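Local coordinates for phosphoribosylformylglycinamidine synthase 2 (Thermus thermophilus, PDB 3VIU), which belongs to the AIR synthase related (PurM-like) family, with N- and C-terminal domains that each occur twice in the chain, and is modelled with bound ADP and magnesium, at residues 195-200 / 333-338; 255-260 / 308-313; 279-284 / 342-347. One frame throughout, in Å; residues are numbered along the deposited sequence.

Contact 1: 195-200 / 333-338; sequences RPIYYA and PVARTI
Ile197 stands opposite two residues, Val334 and Ala335, the mark of a classic beta bulge in this antiparallel strand pair inside the mixed sheet of an AIR synthase related C-terminal domain. A single carbonyl serves both bulge residues: Ile197 O takes Val334 N at 2.8 Å, almost in line with the C=O bond, and Ala335 N at 3.3 Å, in the carbonyl plane on a lone pair. The close-packed side is the buried face of Ile197 and Ala335, with their CB atoms in contact at 4.0 Å. Ile197 lies at about a right angle to Thr337, its CD1 meeting Thr337 CG2, while Val309 and Val311 of the next strand press against it. The other side is looser and opens to solvent. There Arg336 carries its guanidinium away to a salt bridge with Glu281, and the exposed Pro333 lies over one face of the Tyr198 ring, its CB 4.2 Å from the centroid and 14° off the normal, a CH-pi contact. Glu321 holds Tyr198 OH. A chi1 of 54° sets Thr337 OG1 between its backbone N and carbonyl carbon; it hydrogen-bonds to Ser192 O and accepts Arg195 N at 2.9 Å, N-H...O 165°.

Contact 2: 255-260 / 308-313; sequences EGVQDM and MVLVPK
The carboxylate of Glu255 meets Val311 and Lys313 on the same side of its plane: Val311 CG1 lies 3.5 Å from Glu255 OE2, and Lys313 CA 4.0 Å from Glu255 OE1. Neither sits squarely over the group. The chi1 of 50° puts Glu255 CG between backbone N and carbonyl carbon, within 3.6 Å of Val311 CG1, and OE2 pairs with Ser192 N. The other two flat groups have no partner across the pair: the Gln258 amide leads away beyond CB, which rests on Val309 CB, and the Asp259 carboxylate lies on the far side of its CB from the selenium of Met308. Met260, a selenomethionine like Met308, crosses Val309 at about a right angle, its CG and SE both touching CG2. The antiparallel pair, at the edge of the C-terminal-domain sheet, places Val309 N 2.7 Å from Gln258 O and Gln258 N 2.9 Å from Val309 O. Helix 95-112 backs the face of Val257 and Asp259. The Asp259 side chain is about 4 Å from the bound ADP at the nearest atoms. Asp259 touches the partner strand through CA and CB against the Met308 selenium, which is consistent with its carboxylate being available to the ADP pocket.

Contact 3: 279-284 / 342-347; sequences GVELHL and VFRVLF
Glu281 sends out an extended chain and Arg344 one that bends at chi3 (-61°), both from the same face of the sheet, and their ends meet at an angle. Carboxylate and guanidinium planes are turned 51° apart, yet Glu281 OE2 lies in the plane of the guanidinium, at its edge, 3.1 Å from Arg344 NH2. This salt bridge uses the anti lone pair of OE2, the one directed away from the other oxygen. That other oxygen, OE1, pairs with Arg336 of the next strand, while Arg344 NE turns to Glu354, so both charged groups are shared between neighbouring strands. Farther along this face, His283 and Leu346 lie side by side and point the same way, with Leu346 CD1 3.3 Å from His283 CE1; the same methyl reaches Glu281 CD at 3.9 Å. The two strands, 13° apart in direction, form the one parallel neighbour pair in an otherwise antiparallel seven-stranded sheet of the AIR synthase related C-terminal domain. Arg344 bonds to both sides of Glu281, giving its N to Val280 O and receiving Leu282 N at its O, 2.8 Å away. Leu346 repeats this about His283, with Leu346 N 2.7 Å from Leu282 O. On the opposite face the side chains are apolar. The Phe343 side chain lies alongside those of Val280 and Leu282, pointing the same way: Val280 CG1 is 3.5 Å from Phe343 CD2, and Leu282 CD2 meets Phe343 CZ. One face of that ring carries Val345 CG2 from its own strand, and Leu269 of helix 264-275 also packs on Phe343. Past the end of strand 279-283, Leu284 slants across Val345, bringing its CD1 to 3.5 Å from Val345 CG1, and Leu284 CB leans on Phe347 CD2.

All three contacts belong to one mixed sheet, and contact 1 lies between the other two. Its centre is about 9 Å from that of contact 2 and about 10 Å from that of contact 3, whereas contacts 2 and 3 are about 16 Å apart between centres and about 8 Å between nearest atoms. Contact 1 joins contact 2 through probable backbone hydrogen bonds such as Tyr198 N to Leu310 O, 2.6 Å, and joins contact 3 through Ile338 N to Gly279 O, 2.9 Å. Along the chain, contact 2 is nested within the loop closed by contact 1, while contact 3 alternates with both. Contact 2 alone of the three supplies a residue, Asp259, to the ADP pocket.

Contact 1: 195-200 / 333-338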
loop_
_atom_site.group_PDB
_atom_site.type_symbol
_atom_site.label_atom_id
_atom_site.label_comp_id
_atom_site.label_asym_id
_atom_site.label_seq_id
_atom_site.Cartn_x
_atom_site.Cartn_y
_atom_site.Cartn_z
ATOM N N ARG A 195 27.965 -21.948 -2.658
ATOM C CA ARG A 195 26.798 -22.397 -1.913
ATOM C C ARG A 195 25.731 -23.011 -2.806
ATOM O O ARG A 195 25.584 -22.640 -3.968
ATOM C CB ARG A 195 26.174 -21.216 -1.168
ATOM C CG ARG A 195 27.163 -20.383 -0.381
ATOM C CD ARG A 195 27.865 -21.247 0.644
ATOM N NE ARG A 195 26.886 -21.938 1.466
ATOM C CZ ARG A 195 26.982 -23.210 1.819
ATOM N NH1 ARG A 195 28.018 -23.928 1.422
ATOM N NH2 ARG A 195 26.030 -23.765 2.552
ATOM N N PRO A 196 24.991 -23.989 -2.283
ATOM C CA PRO A 196 23.939 -24.588 -3.103
ATOM C C PRO A 196 22.697 -23.711 -2.893
ATOM O O PRO A 196 22.606 -22.998 -1.891
ATOM C CB PRO A 196 23.783 -25.971 -2.492
ATOM C CG PRO A 196 24.039 -25.710 -1.042
ATOM C CD PRO A 196 25.261 -24.813 -1.094
ATOM N N ILE A 197 21.758 -23.746 -3.829
ATOM C CA ILE A 197 20.537 -22.949 -3.708
ATOM C C ILE A 197 19.338 -23.897 -3.645
ATOM O O ILE A 197 19.099 -24.670 -4.578
ATOM C CB ILE A 197 20.340 -22.020 -4.925
ATOM C CG1 ILE A 197 21.651 -21.311 -5.273
ATOM C CG2 ILE A 197 19.236 -21.028 -4.632
ATOM C CD1 ILE A 197 22.228 -20.511 -4.153
ATOM N N TYR A 198 18.584 -23.836 -2.551
ATOM C CA TYR A 198 17.430 -24.710 -2.398
ATOM C C TYR A 198 16.118 -24.132 -2.917
ATOM O O TYR A 198 15.919 -22.916 -2.961
ATOM C CB TYR A 198 17.272 -25.130 -0.937
ATOM C CG TYR A 198 18.244 -26.202 -0.505
ATOM C CD1 TYR A 198 19.620 -25.967 -0.498
ATOM C CD2 TYR A 198 17.789 -27.447 -0.081
ATOM C CE1 TYR A 198 20.516 -26.944 -0.074
ATOM C CE2 TYR A 198 18.674 -28.432 0.345
ATOM C CZ TYR A 198 20.036 -28.176 0.348
ATOM O OH TYR A 198 20.911 -29.148 0.785
ATOM N N TYR A 199 15.234 -25.043 -3.309
ATOM C CA TYR A 199 13.918 -24.737 -3.849
ATOM C C TYR A 199 12.908 -25.441 -2.958
ATOM O O TYR A 199 13.047 -26.638 -2.694
ATOM C CB TYR A 199 13.830 -25.283 -5.279
ATOM C CG TYR A 199 12.456 -25.321 -5.923
ATOM C CD1 TYR A 199 11.403 -26.032 -5.352
ATOM C CD2 TYR A 199 12.233 -24.699 -7.150
ATOM C CE1 TYR A 199 10.162 -26.124 -5.994
ATOM C CE2 TYR A 199 11.006 -24.783 -7.796
ATOM C CZ TYR A 199 9.974 -25.495 -7.219
ATOM O OH TYR A 199 8.760 -25.580 -7.874
ATOM N N ALA A 200 11.898 -24.703 -2.504
ATOM C CA ALA A 200 10.857 -25.267 -1.653
ATOM C C ALA A 200 9.487 -24.710 -2.017
ATOM O O ALA A 200 9.381 -23.602 -2.527
ATOM C CB ALA A 200 11.161 -24.975 -0.204
ATOM N N PRO A 333 18.048 -29.008 -3.310
ATOM C CA PRO A 333 19.053 -28.181 -3.985
ATOM C C PRO A 333 18.738 -28.164 -5.481
ATOM O O PRO A 333 18.525 -29.217 -6.095
ATOM C CB PRO A 333 20.364 -28.896 -3.660
ATOM C CG PRO A 333 19.946 -30.327 -3.533
ATOM C CD PRO A 333 18.667 -30.218 -2.737
ATOM N N VAL A 334 18.717 -26.967 -6.060
ATOM C CA VAL A 334 18.374 -26.797 -7.467
ATOM C C VAL A 334 19.435 -26.023 -8.271
ATOM O O VAL A 334 19.459 -26.081 -9.508
ATOM C CB VAL A 334 16.982 -26.089 -7.562
ATOM C CG1 VAL A 334 17.109 -24.720 -8.198
ATOM C CG2 VAL A 334 16.004 -26.964 -8.299
ATOM N N ALA A 335 20.310 -25.309 -7.564
ATOM C CA ALA A 335 21.365 -24.521 -8.207
ATOM C C ALA A 335 22.527 -24.260 -7.250
ATOM O O ALA A 335 22.483 -24.648 -6.088
ATOM C CB ALA A 335 20.796 -23.186 -8.718
ATOM N N ARG A 336 23.568 -23.605 -7.750
ATOM C CA ARG A 336 24.738 -23.298 -6.936
ATOM C C ARG A 336 25.359 -21.993 -7.411
ATOM O O ARG A 336 25.161 -21.589 -8.555
ATOM C CB ARG A 336 25.776 -24.419 -7.050
ATOM C CG ARG A 336 26.246 -24.661 -8.480
ATOM C CD ARG A 336 27.292 -25.762 -8.552
ATOM N NE ARG A 336 28.639 -25.223 -8.689
ATOM C CZ ARG A 336 29.225 -24.962 -9.851
ATOM N NH1 ARG A 336 28.588 -25.196 -10.990
ATOM N NH2 ARG A 336 30.448 -24.457 -9.869
ATOM N N THR A 337 26.109 -21.336 -6.534
ATOM C CA THR A 337 26.756 -20.088 -6.907
ATOM C C THR A 337 28.103 -20.374 -7.555
ATOM O O THR A 337 28.782 -21.338 -7.199
ATOM C CB THR A 337 26.983 -19.164 -5.683
ATOM O OG1 THR A 337 27.699 -19.877 -4.662
ATOM C CG2 THR A 337 25.652 -18.674 -5.133
ATOM N N ILE A 338 28.471 -19.535 -8.517
ATOM C CA ILE A 338 29.737 -19.652 -9.224
ATOM C C ILE A 338 30.362 -18.259 -9.250
ATOM O O ILE A 338 29.663 -17.263 -9.099
ATOM C CB ILE A 338 29.534 -20.163 -10.679
ATOM C CG1 ILE A 338 28.579 -19.246 -11.433
ATOM C CG2 ILE A 338 28.981 -21.584 -10.669
ATOM C CD1 ILE A 338 28.362 -19.666 -12.876
#

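Contact 2: 255-260 / 308-313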
loop_
_atom_site.group_PDB
_atom_site.type_symbol
_atom_site.label_atom_id
_atom_site.label_comp_id
_atom_site.label_asym_id
_atom_site.label_seq_id
_atom_site.Cartn_x
_atom_site.Cartn_y
_atom_site.Cartn_z
ATOM N N GLU A 255 21.562 -17.523 4.537
ATOM C CA GLU A 255 22.264 -16.267 4.309
ATOM C C GLU A 255 21.517 -15.452 3.258
ATOM O O GLU A 255 21.823 -14.285 3.021
ATOM C CB GLU A 255 23.701 -16.534 3.846
ATOM C CG GLU A 255 23.821 -17.527 2.705
ATOM C CD GLU A 255 25.256 -17.726 2.259
ATOM O OE1 GLU A 255 26.110 -18.042 3.114
ATOM O OE2 GLU A 255 25.532 -17.568 1.053
ATOM N N GLY A 256 20.527 -16.081 2.637
ATOM C CA GLY A 256 19.741 -15.404 1.625
ATOM C C GLY A 256 18.457 -16.151 1.317
ATOM O O GLY A 256 18.445 -17.384 1.256
ATOM N N VAL A 257 17.374 -15.403 1.129
ATOM C CA VAL A 257 16.075 -15.978 0.819
ATOM C C VAL A 257 15.407 -15.126 -0.245
ATOM O O VAL A 257 15.380 -13.899 -0.147
ATOM C CB VAL A 257 15.158 -16.007 2.050
ATOM C CG1 VAL A 257 13.859 -16.698 1.696
ATOM C CG2 VAL A 257 15.845 -16.707 3.208
ATOM N N GLN A 258 14.870 -15.783 -1.265
ATOM C CA GLN A 258 14.207 -15.093 -2.359
ATOM C C GLN A 258 12.883 -15.749 -2.682
ATOM O O GLN A 258 12.776 -16.976 -2.718
ATOM C CB GLN A 258 15.081 -15.118 -3.616
ATOM C CG GLN A 258 15.821 -13.837 -3.879
ATOM C CD GLN A 258 14.887 -12.649 -3.937
ATOM O OE1 GLN A 258 13.997 -12.584 -4.781
ATOM N NE2 GLN A 258 15.080 -11.708 -3.032
ATOM N N ASP A 259 11.863 -14.933 -2.904
ATOM C CA ASP A 259 10.569 -15.473 -3.269
ATOM C C ASP A 259 10.537 -15.447 -4.779
ATOM O O ASP A 259 11.281 -14.703 -5.420
ATOM C CB ASP A 259 9.425 -14.621 -2.713
ATOM C CG ASP A 259 9.559 -13.158 -3.075
ATOM O OD1 ASP A 259 10.525 -12.520 -2.601
ATOM O OD2 ASP A 259 8.704 -12.646 -3.829
HETATM N N MSE A 260 9.681 -16.275 -5.348
HETATM C CA MSE A 260 9.560 -16.318 -6.785
HETATM C C MSE A 260 8.237 -15.693 -7.178
HETATM O O MSE A 260 7.181 -16.060 -6.664
HETATM C CB MSE A 260 9.670 -17.762 -7.265
HETATM C CG MSE A 260 11.033 -18.348 -6.949
HETATM SE SE MSE A 260 11.300 -20.095 -7.668
HETATM C CE MSE A 260 10.640 -19.772 -9.443
HETATM N N MSE A 308 9.656 -20.877 -3.277
HETATM C CA MSE A 308 10.652 -20.134 -2.519
HETATM C C MSE A 308 12.085 -20.614 -2.769
HETATM O O MSE A 308 12.347 -21.813 -2.877
HETATM C CB MSE A 308 10.321 -20.268 -1.026
HETATM C CG MSE A 308 10.865 -19.169 -0.137
HETATM SE SE MSE A 308 9.806 -17.539 -0.277
HETATM C CE MSE A 308 8.655 -17.775 1.272
ATOM N N VAL A 309 13.010 -19.663 -2.848
ATOM C CA VAL A 309 14.425 -19.954 -3.041
ATOM C C VAL A 309 15.149 -19.706 -1.709
ATOM O O VAL A 309 14.945 -18.667 -1.080
ATOM C CB VAL A 309 15.037 -19.032 -4.123
ATOM C CG1 VAL A 309 16.547 -19.122 -4.100
ATOM C CG2 VAL A 309 14.518 -19.433 -5.494
ATOM N N LEU A 310 15.974 -20.656 -1.270
ATOM C CA LEU A 310 16.713 -20.482 -0.019
ATOM C C LEU A 310 18.180 -20.887 -0.146
ATOM O O LEU A 310 18.510 -21.877 -0.799
ATOM C CB LEU A 310 16.054 -21.271 1.119
ATOM C CG LEU A 310 14.577 -20.971 1.389
ATOM C CD1 LEU A 310 13.728 -21.834 0.482
ATOM C CD2 LEU A 310 14.235 -21.254 2.831
ATOM N N VAL A 311 19.054 -20.110 0.486
ATOM C CA VAL A 311 20.492 -20.353 0.451
ATOM C C VAL A 311 20.964 -20.668 1.857
ATOM O O VAL A 311 21.108 -19.771 2.690
ATOM C CB VAL A 311 21.263 -19.101 -0.042
ATOM C CG1 VAL A 311 22.753 -19.402 -0.139
ATOM C CG2 VAL A 311 20.714 -18.645 -1.386
ATOM N N PRO A 312 21.206 -21.953 2.146
ATOM C CA PRO A 312 21.665 -22.322 3.487
ATOM C C PRO A 312 23.100 -21.879 3.732
ATOM O O PRO A 312 23.921 -21.859 2.809
ATOM C CB PRO A 312 21.530 -23.843 3.495
ATOM C CG PRO A 312 21.838 -24.206 2.059
ATOM C CD PRO A 312 21.079 -23.138 1.274
ATOM N N LYS A 313 23.391 -21.516 4.978
ATOM C CA LYS A 313 24.736 -21.102 5.356
ATOM C C LYS A 313 25.642 -22.322 5.265
ATOM O O LYS A 313 25.164 -23.459 5.243
ATOM C CB LYS A 313 24.756 -20.577 6.792
ATOM C CG LYS A 313 24.025 -19.266 7.005
ATOM C CD LYS A 313 24.227 -18.800 8.434
ATOM C CE LYS A 313 23.992 -17.312 8.580
ATOM N NZ LYS A 313 24.435 -16.869 9.921
#

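Contact 3: 279-284 / 342-347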
loop_
_atom_site.group_PDB
_atom_site.type_symbol
_atom_site.label_atom_id
_atom_site.label_comp_id
_atom_site.label_asym_id
_atom_site.label_seq_id
_atom_site.Cartn_x
_atom_site.Cartn_y
_atom_site.Cartn_z
ATOM N N GLY A 279 27.623 -15.255 -9.863
ATOM C CA GLY A 279 26.632 -15.856 -10.729
ATOM C C GLY A 279 26.000 -17.105 -10.156
ATOM O O GLY A 279 26.392 -17.593 -9.095
ATOM N N VAL A 280 25.011 -17.630 -10.865
ATOM C CA VAL A 280 24.327 -18.831 -10.420
ATOM C C VAL A 280 24.120 -19.835 -11.553
ATOM O O VAL A 280 23.741 -19.470 -12.665
ATOM C CB VAL A 280 22.962 -18.474 -9.788
ATOM C CG1 VAL A 280 22.232 -17.511 -10.688
ATOM C CG2 VAL A 280 22.122 -19.739 -9.578
ATOM N N GLU A 281 24.393 -21.100 -11.261
ATOM C CA GLU A 281 24.218 -22.171 -12.229
ATOM C C GLU A 281 22.930 -22.888 -11.833
ATOM O O GLU A 281 22.823 -23.412 -10.719
ATOM C CB GLU A 281 25.400 -23.148 -12.161
ATOM C CG GLU A 281 25.361 -24.286 -13.188
ATOM C CD GLU A 281 26.568 -25.227 -13.082
ATOM O OE1 GLU A 281 26.511 -26.225 -12.321
ATOM O OE2 GLU A 281 27.580 -24.952 -13.756
ATOM N N LEU A 282 21.949 -22.899 -12.729
ATOM C CA LEU A 282 20.675 -23.554 -12.449
ATOM C C LEU A 282 20.563 -24.887 -13.186
ATOM O O LEU A 282 20.779 -24.967 -14.393
ATOM C CB LEU A 282 19.507 -22.633 -12.847
ATOM C CG LEU A 282 18.070 -23.177 -12.786
ATOM C CD1 LEU A 282 17.747 -23.721 -11.399
ATOM C CD2 LEU A 282 17.101 -22.059 -13.151
ATOM N N HIS A 283 20.243 -25.935 -12.442
ATOM C CA HIS A 283 20.081 -27.264 -13.014
ATOM C C HIS A 283 18.579 -27.501 -13.106
ATOM O O HIS A 283 17.963 -27.963 -12.151
ATOM C CB HIS A 283 20.721 -28.305 -12.099
ATOM C CG HIS A 283 22.207 -28.162 -11.959
ATOM N ND1 HIS A 283 23.098 -28.763 -12.823
ATOM C CD2 HIS A 283 22.959 -27.485 -11.057
ATOM C CE1 HIS A 283 24.333 -28.463 -12.458
ATOM N NE2 HIS A 283 24.277 -27.689 -11.390
ATOM N N LEU A 284 17.986 -27.174 -14.247
ATOM C CA LEU A 284 16.549 -27.338 -14.404
ATOM C C LEU A 284 16.049 -28.747 -14.167
ATOM O O LEU A 284 14.897 -28.932 -13.782
ATOM C CB LEU A 284 16.090 -26.860 -15.789
ATOM C CG LEU A 284 16.040 -25.337 -15.949
ATOM C CD1 LEU A 284 15.635 -24.974 -17.377
ATOM C CD2 LEU A 284 15.062 -24.745 -14.928
ATOM N N VAL A 342 27.368 -14.725 -14.128
ATOM C CA VAL A 342 26.488 -15.152 -15.206
ATOM C C VAL A 342 25.334 -16.000 -14.684
ATOM O O VAL A 342 25.395 -16.559 -13.581
ATOM C CB VAL A 342 27.278 -16.002 -16.244
ATOM C CG1 VAL A 342 26.330 -16.683 -17.204
ATOM C CG2 VAL A 342 28.244 -15.125 -17.008
ATOM N N PHE A 343 24.270 -16.065 -15.474
ATOM C CA PHE A 343 23.126 -16.895 -15.137
ATOM C C PHE A 343 23.231 -18.033 -16.147
ATOM O O PHE A 343 22.873 -17.874 -17.316
ATOM C CB PHE A 343 21.803 -16.142 -15.327
ATOM C CG PHE A 343 20.590 -16.949 -14.943
ATOM C CD1 PHE A 343 19.432 -16.895 -15.710
ATOM C CD2 PHE A 343 20.614 -17.774 -13.822
ATOM C CE1 PHE A 343 18.315 -17.653 -15.372
ATOM C CE2 PHE A 343 19.507 -18.537 -13.470
ATOM C CZ PHE A 343 18.353 -18.478 -14.248
ATOM N N ARG A 344 23.759 -19.168 -15.699
ATOM C CA ARG A 344 23.933 -20.327 -16.566
ATOM C C ARG A 344 22.826 -21.332 -16.301
ATOM O O ARG A 344 22.646 -21.792 -15.173
ATOM C CB ARG A 344 25.296 -20.975 -16.310
ATOM C CG ARG A 344 25.628 -22.132 -17.243
ATOM C CD ARG A 344 26.942 -22.772 -16.837
ATOM N NE ARG A 344 28.038 -21.816 -16.923
ATOM C CZ ARG A 344 29.087 -21.811 -16.111
ATOM N NH1 ARG A 344 30.039 -20.903 -16.265
ATOM N NH2 ARG A 344 29.181 -22.701 -15.131
ATOM N N VAL A 345 22.091 -21.676 -17.348
ATOM C CA VAL A 345 20.997 -22.618 -17.207
ATOM C C VAL A 345 21.285 -23.966 -17.871
ATOM O O VAL A 345 21.551 -24.042 -19.077
ATOM C CB VAL A 345 19.699 -22.018 -17.780
ATOM C CG1 VAL A 345 18.530 -22.948 -17.504
ATOM C CG2 VAL A 345 19.450 -20.649 -17.154
ATOM N N LEU A 346 21.245 -25.021 -17.064
ATOM C CA LEU A 346 21.482 -26.375 -17.544
ATOM C C LEU A 346 20.180 -27.156 -17.619
ATOM O O LEU A 346 19.314 -27.037 -16.749
ATOM C CB LEU A 346 22.457 -27.118 -16.624
ATOM C CG LEU A 346 23.890 -26.588 -16.528
ATOM C CD1 LEU A 346 24.711 -27.507 -15.632
ATOM C CD2 LEU A 346 24.511 -26.513 -17.915
ATOM N N PHE A 347 20.043 -27.949 -18.674
ATOM C CA PHE A 347 18.861 -28.768 -18.864
ATOM C C PHE A 347 19.274 -30.008 -19.634
ATOM O O PHE A 347 19.941 -29.914 -20.665
ATOM C CB PHE A 347 17.783 -28.007 -19.638
ATOM C CG PHE A 347 16.539 -28.814 -19.901
ATOM C CD1 PHE A 347 16.185 -29.168 -21.196
ATOM C CD2 PHE A 347 15.712 -29.205 -18.852
ATOM C CE1 PHE A 347 15.016 -29.902 -21.447
ATOM C CE2 PHE A 347 14.544 -29.936 -19.089
ATOM C CZ PHE A 347 14.196 -30.283 -20.388
#